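Local atomic coordinates of proto-oncogene tyrosine-protein kinase receptor Ret (Danio rerio, PDB entry 7AMK), a protein that serves as a receptor tyrosine kinase that, with a GFR-alpha co-receptor, recognises GDNF-family ligands through its calcium-binding, cadherin-like extracellular region. Residues Y8-Y13 with P21-I26; T128-E133 with I205-R210. The protein carries 4 engineered substitutions. All coordinates share one frame; numbering follows the deposited sequence.

Interaction 1: residues Y8-Y13 with P21-I26; sequences YTENIY and PLLQVI
Tyr8 reaches across to the end of the partner segment and plants its hydroxyl against the backbone of Ile26, whose amide N donates to Tyr8 OH over 3.0 Å in a nearly straight bond (166°). With CG anti to its own carbonyl carbon (chi1 -68°), the ring swings out from strand 8-13 and lies along Gln24, Val25 and Ile26. Val25 CG2 sits 4.2 Å above one face, displaced from the ring centre, and Gln24 O lies 3.7 Å from Tyr8 CE2. A water also donates to Tyr8 OH and, weakly, to Ile26 O, which gives the buried hydroxyl a second partner. Replacing the tyrosine by a phenylalanine would probably leave the Ile26 amide without its acceptor and the water without one of its two holds.

The two strands run antiparallel at 174°, yet their axes come no closer than 8.0 Å, because they belong to different sheets of the first cadherin-like domain: strand 7-14 pairs with strand 106-114, strand 21-24 with strand 59-62. Side chains therefore bridge the gap, as between the layers of a beta-sandwich. Leu23 points into it, and its CD2 meets Glu10 CB at 4.1 Å, the two side chains lying alongside and running opposite ways. The buried apolar packing continues where Ile12 CG2 touches Leu22 CD2 at 4.1 Å.

The looser side is at Thr9, an exposed residue whose CB points away from the partner, and at Glu10, a partly exposed residue that uses its carboxylate elsewhere: OE1 accepts from Asn11 N through its anti lone pair, while OE2 forms a salt bridge with Arg154.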
loop_
_atom_site.group_PDB
_atom_site.type_symbol
_atom_site.label_atom_id
_atom_site.label_comp_id
_atom_site.label_asym_id
_atom_site.label_seq_id
_atom_site.Cartn_x
_atom_site.Cartn_y
_atom_site.Cartn_z
ATOM N N TYR A 8 -35.801 -32.767 14.735
ATOM C CA TYR A 8 -36.398 -34.069 14.480
ATOM C C TYR A 8 -37.739 -33.849 13.802
ATOM O O TYR A 8 -38.402 -32.830 14.027
ATOM C CB TYR A 8 -36.581 -34.889 15.757
ATOM C CG TYR A 8 -35.294 -35.347 16.402
ATOM C CD1 TYR A 8 -34.594 -34.513 17.275
ATOM C CD2 TYR A 8 -34.784 -36.616 16.151
ATOM C CE1 TYR A 8 -33.413 -34.927 17.858
ATOM C CE2 TYR A 8 -33.607 -37.047 16.738
ATOM C CZ TYR A 8 -32.925 -36.199 17.576
ATOM O OH TYR A 8 -31.763 -36.620 18.151
ATOM N N THR A 9 -38.136 -34.796 12.953
ATOM C CA THR A 9 -39.429 -34.684 12.295
ATOM C C THR A 9 -40.083 -36.051 12.225
ATOM O O THR A 9 -39.411 -37.084 12.222
ATOM C CB THR A 9 -39.330 -34.073 10.879
ATOM O OG1 THR A 9 -38.591 -34.949 10.010
ATOM C CG2 THR A 9 -38.634 -32.738 10.940
ATOM N N GLU A 10 -41.410 -36.040 12.191
ATOM C CA GLU A 10 -42.186 -37.248 11.981
ATOM C C GLU A 10 -43.626 -36.848 11.707
ATOM O O GLU A 10 -44.028 -35.704 11.938
ATOM C CB GLU A 10 -42.104 -38.203 13.178
ATOM C CG GLU A 10 -41.136 -39.380 12.989
ATOM C CD GLU A 10 -41.570 -40.368 11.886
ATOM O OE1 GLU A 10 -42.631 -40.169 11.235
ATOM O OE2 GLU A 10 -40.839 -41.356 11.674
ATOM N N ASN A 11 -44.378 -37.801 11.173
ATOM C CA ASN A 11 -45.810 -37.664 10.977
ATOM C C ASN A 11 -46.544 -38.383 12.100
ATOM O O ASN A 11 -46.079 -39.406 12.616
ATOM C CB ASN A 11 -46.230 -38.252 9.628
ATOM C CG ASN A 11 -45.403 -37.712 8.488
ATOM O OD1 ASN A 11 -45.215 -36.505 8.371
ATOM N ND2 ASN A 11 -44.879 -38.605 7.658
ATOM N N ILE A 12 -47.686 -37.834 12.478
ATOM C CA ILE A 12 -48.587 -38.487 13.414
ATOM C C ILE A 12 -49.965 -38.480 12.770
ATOM O O ILE A 12 -50.309 -37.589 11.982
ATOM C CB ILE A 12 -48.610 -37.800 14.809
ATOM C CG1 ILE A 12 -48.942 -36.313 14.691
ATOM C CG2 ILE A 12 -47.293 -38.015 15.550
ATOM C CD1 ILE A 12 -49.030 -35.605 16.040
ATOM N N TYR A 13 -50.752 -39.488 13.109
ATOM C CA TYR A 13 -52.029 -39.721 12.469
ATOM C C TYR A 13 -53.145 -39.762 13.496
ATOM O O TYR A 13 -52.925 -40.113 14.657
ATOM C CB TYR A 13 -52.022 -41.039 11.682
ATOM C CG TYR A 13 -51.009 -41.051 10.587
ATOM C CD1 TYR A 13 -51.343 -40.603 9.317
ATOM C CD2 TYR A 13 -49.717 -41.506 10.809
ATOM C CE1 TYR A 13 -50.416 -40.608 8.295
ATOM C CE2 TYR A 13 -48.776 -41.516 9.784
ATOM C CZ TYR A 13 -49.142 -41.063 8.532
ATOM O OH TYR A 13 -48.243 -41.057 7.496
ATOM N N PRO A 21 -44.638 -45.459 20.552
ATOM C CA PRO A 21 -43.406 -44.679 20.424
ATOM C C PRO A 21 -43.339 -43.989 19.073
ATOM O O PRO A 21 -43.815 -44.509 18.061
ATOM C CB PRO A 21 -42.308 -45.739 20.555
ATOM C CG PRO A 21 -42.947 -46.966 19.897
ATOM C CD PRO A 21 -44.436 -46.888 20.242
ATOM N N LEU A 22 -42.741 -42.794 19.082
ATOM C CA LEU A 22 -42.679 -41.891 17.932
ATOM C C LEU A 22 -41.265 -41.710 17.403
ATOM O O LEU A 22 -41.032 -41.788 16.188
ATOM C CB LEU A 22 -43.257 -40.512 18.298
ATOM C CG LEU A 22 -44.704 -40.493 18.804
ATOM C CD1 LEU A 22 -45.144 -39.083 19.228
ATOM C CD2 LEU A 22 -45.682 -41.071 17.763
ATOM N N LEU A 23 -40.314 -41.463 18.295
ATOM C CA LEU A 23 -38.930 -41.250 17.904
ATOM C C LEU A 23 -38.106 -41.182 19.181
ATOM O O LEU A 23 -38.646 -41.117 20.287
ATOM C CB LEU A 23 -38.760 -39.975 17.058
ATOM C CG LEU A 23 -39.369 -38.670 17.612
ATOM C CD1 LEU A 23 -38.494 -37.968 18.684
ATOM C CD2 LEU A 23 -39.711 -37.706 16.482
ATOM N N GLN A 24 -36.788 -41.205 19.008
ATOM C CA GLN A 24 -35.828 -41.173 20.104
ATOM C C GLN A 24 -34.866 -40.006 19.905
ATOM O O GLN A 24 -34.142 -39.960 18.901
ATOM C CB GLN A 24 -35.065 -42.489 20.183
ATOM C CG GLN A 24 -34.085 -42.529 21.347
ATOM C CD GLN A 24 -33.166 -43.722 21.243
ATOM O OE1 GLN A 24 -33.451 -44.657 20.496
ATOM N NE2 GLN A 24 -32.041 -43.691 21.977
ATOM N N VAL A 25 -34.905 -39.044 20.835
ATOM C CA VAL A 25 -33.975 -37.912 20.879
ATOM C C VAL A 25 -32.649 -38.399 21.443
ATOM O O VAL A 25 -32.620 -39.075 22.483
ATOM C CB VAL A 25 -34.535 -36.784 21.762
ATOM C CG1 VAL A 25 -33.483 -35.724 22.030
ATOM C CG2 VAL A 25 -35.769 -36.176 21.154
ATOM N N ILE A 26 -31.542 -38.032 20.790
ATOM C CA ILE A 26 -30.206 -38.480 21.177
ATOM C C ILE A 26 -29.438 -37.334 21.824
ATOM O O ILE A 26 -29.430 -36.208 21.307
ATOM C CB ILE A 26 -29.414 -39.023 19.979
ATOM C CG1 ILE A 26 -30.166 -40.172 19.328
ATOM C CG2 ILE A 26 -27.991 -39.441 20.423
ATOM C CD1 ILE A 26 -30.135 -41.425 20.142
HETATM O O HOH W 1 -29.677 -34.425 18.495
#

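Interaction 2: residues T128-E133 with I205-R210; sequences TLCFPE and IVCMVR
Ile205 opens the contact by presenting its CG2 branch to the edge of the Phe131 ring, in the ring plane and only 3.3 Å from Phe131 CE1. With CG2 opposite the backbone N, this branch rather than CG1 faces the ring, and the two side chains run at a slant to each other. Val206 points its CB away from the helix segment, and its carbonyl carbon is what lies near the ring, again at the edge.

At Cys207 the link becomes covalent. Its SG, anti to the backbone N (chi1 179°), bonds to Cys130 SG at 2.1 Å, and the bridge has a chi3 of -71°. The CA atoms of the two cysteines are 6.0 Å apart, the nearest across the segments. Cys207 CB also lies 3.7 Å from Phe131 CE2, and its sulfur stands 5.4 Å from the ring centroid in an oblique sulfur-aromatic contact.

Met208 points its CB away, whereas Val209 returns to the interface with a branch for each of two neighbours: CG2 rests 3.4 Å from Cys130 SG, and CG1 meets Leu129 CD2 at 4.1 Å. The disulfide is thus flanked by Phe131 on one side and the Leu129-Val209 pair on the other. Buried among these side chains, it ties the last residue of the short helix 126-130 to strand 200-210, an inner strand of a mixed sheet in the cadherin-type fold.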
loop_
_atom_site.group_PDB
_atom_site.type_symbol
_atom_site.label_atom_id
_atom_site.label_comp_id
_atom_site.label_asym_id
_atom_site.label_seq_id
_atom_site.Cartn_x
_atom_site.Cartn_y
_atom_site.Cartn_z
ATOM N N THR A 128 -39.651 -46.052 2.515
ATOM C CA THR A 128 -40.225 -45.203 3.556
ATOM C C THR A 128 -40.191 -45.899 4.909
ATOM O O THR A 128 -39.916 -45.262 5.929
ATOM C CB THR A 128 -41.676 -44.825 3.214
ATOM O OG1 THR A 128 -41.762 -44.339 1.870
ATOM C CG2 THR A 128 -42.183 -43.744 4.173
ATOM N N LEU A 129 -40.516 -47.198 4.942
ATOM C CA LEU A 129 -40.463 -47.939 6.198
ATOM C C LEU A 129 -39.073 -47.878 6.816
ATOM O O LEU A 129 -38.927 -47.759 8.041
ATOM C CB LEU A 129 -40.869 -49.394 5.964
ATOM C CG LEU A 129 -40.616 -50.359 7.134
ATOM C CD1 LEU A 129 -41.440 -49.994 8.392
ATOM C CD2 LEU A 129 -40.888 -51.798 6.721
ATOM N N CYS A 130 -38.048 -47.950 5.974
ATOM C CA CYS A 130 -36.648 -47.997 6.352
ATOM C C CYS A 130 -36.081 -46.636 6.764
ATOM O O CYS A 130 -35.401 -46.530 7.791
ATOM C CB CYS A 130 -35.855 -48.571 5.176
ATOM S SG CYS A 130 -35.917 -50.382 5.144
ATOM N N PHE A 131 -36.325 -45.596 5.964
ATOM C CA PHE A 131 -35.607 -44.339 6.116
ATOM C C PHE A 131 -36.547 -43.156 5.977
ATOM O O PHE A 131 -37.396 -43.139 5.079
ATOM C CB PHE A 131 -34.488 -44.180 5.080
ATOM C CG PHE A 131 -33.410 -45.214 5.170
ATOM C CD1 PHE A 131 -32.436 -45.150 6.164
ATOM C CD2 PHE A 131 -33.326 -46.220 4.224
ATOM C CE1 PHE A 131 -31.426 -46.098 6.217
ATOM C CE2 PHE A 131 -32.302 -47.168 4.276
ATOM C CZ PHE A 131 -31.361 -47.107 5.283
ATOM N N PRO A 132 -36.387 -42.139 6.824
ATOM C CA PRO A 132 -37.151 -40.898 6.647
ATOM C C PRO A 132 -37.016 -40.357 5.235
ATOM O O PRO A 132 -36.039 -40.602 4.525
ATOM C CB PRO A 132 -36.523 -39.944 7.659
ATOM C CG PRO A 132 -35.911 -40.849 8.701
ATOM C CD PRO A 132 -35.484 -42.091 7.985
ATOM N N GLU A 133 -38.029 -39.597 4.834
ATOM C CA GLU A 133 -38.070 -39.063 3.481
ATOM C C GLU A 133 -36.809 -38.263 3.167
ATOM O O GLU A 133 -36.099 -38.548 2.192
ATOM C CB GLU A 133 -39.328 -38.219 3.318
ATOM C CG GLU A 133 -40.598 -39.016 3.562
ATOM C CD GLU A 133 -40.915 -39.201 5.032
ATOM O OE1 GLU A 133 -40.445 -38.374 5.849
ATOM O OE2 GLU A 133 -41.636 -40.170 5.369
ATOM N N ILE A 205 -25.943 -46.399 4.747
ATOM C CA ILE A 205 -26.735 -47.227 5.654
ATOM C C ILE A 205 -27.522 -48.254 4.832
ATOM O O ILE A 205 -28.094 -47.922 3.787
ATOM C CB ILE A 205 -27.683 -46.334 6.483
ATOM C CG1 ILE A 205 -26.906 -45.246 7.239
ATOM C CG2 ILE A 205 -28.524 -47.147 7.470
ATOM C CD1 ILE A 205 -25.740 -45.769 8.091
ATOM N N VAL A 206 -27.537 -49.511 5.283
ATOM C CA VAL A 206 -28.334 -50.574 4.671
ATOM C C VAL A 206 -29.438 -50.967 5.638
ATOM O O VAL A 206 -29.183 -51.195 6.831
ATOM C CB VAL A 206 -27.487 -51.807 4.303
ATOM C CG1 VAL A 206 -26.966 -52.480 5.549
ATOM C CG2 VAL A 206 -28.327 -52.806 3.521
ATOM N N CYS A 207 -30.660 -51.059 5.116
ATOM C CA CYS A 207 -31.835 -51.522 5.842
ATOM C C CYS A 207 -32.253 -52.883 5.267
ATOM O O CYS A 207 -32.444 -53.012 4.054
ATOM C CB CYS A 207 -32.962 -50.496 5.721
ATOM S SG CYS A 207 -34.490 -50.913 6.531
ATOM N N MET A 208 -32.368 -53.895 6.134
ATOM C CA MET A 208 -32.697 -55.264 5.727
ATOM C C MET A 208 -34.032 -55.656 6.339
ATOM O O MET A 208 -34.195 -55.614 7.556
ATOM C CB MET A 208 -31.601 -56.245 6.145
ATOM C CG MET A 208 -30.267 -55.904 5.505
ATOM S SD MET A 208 -28.822 -56.689 6.232
ATOM C CE MET A 208 -28.672 -58.088 5.099
ATOM N N VAL A 209 -34.980 -56.018 5.494
ATOM C CA VAL A 209 -36.363 -56.186 5.892
ATOM C C VAL A 209 -36.791 -57.583 5.475
ATOM O O VAL A 209 -36.693 -57.943 4.295
ATOM C CB VAL A 209 -37.248 -55.107 5.259
ATOM C CG1 VAL A 209 -38.697 -55.184 5.783
ATOM C CG2 VAL A 209 -36.632 -53.735 5.513
ATOM N N ARG A 210 -37.196 -58.390 6.443
ATOM C CA ARG A 210 -37.710 -59.721 6.151
ATOM C C ARG A 210 -39.215 -59.588 5.951
ATOM O O ARG A 210 -39.962 -59.389 6.907
ATOM C CB ARG A 210 -37.362 -60.698 7.267
ATOM C CG ARG A 210 -37.552 -62.167 6.887
#

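How the interactions relate
Followed from the N terminus, interaction 1 comes first and is local: seven residues separate its segments, and it closes the connection between strands 7-14 and 21-24 in the first cadherin-like domain. The chain then runs on through strands 37-40 to 106-114 before helix 126-130 opens interaction 2, a far longer closure that brings strand 200-210 back to the helix end across 71 intervening residues. The loops are therefore in series, neither nested nor crossed. Their centres nevertheless lie 16 Å apart, with Asn11 ND2 packing 4.3 Å from Glu133 OE2. Arg154, which also pairs with Glu133, is a partner shared by the two contacts and further joins them.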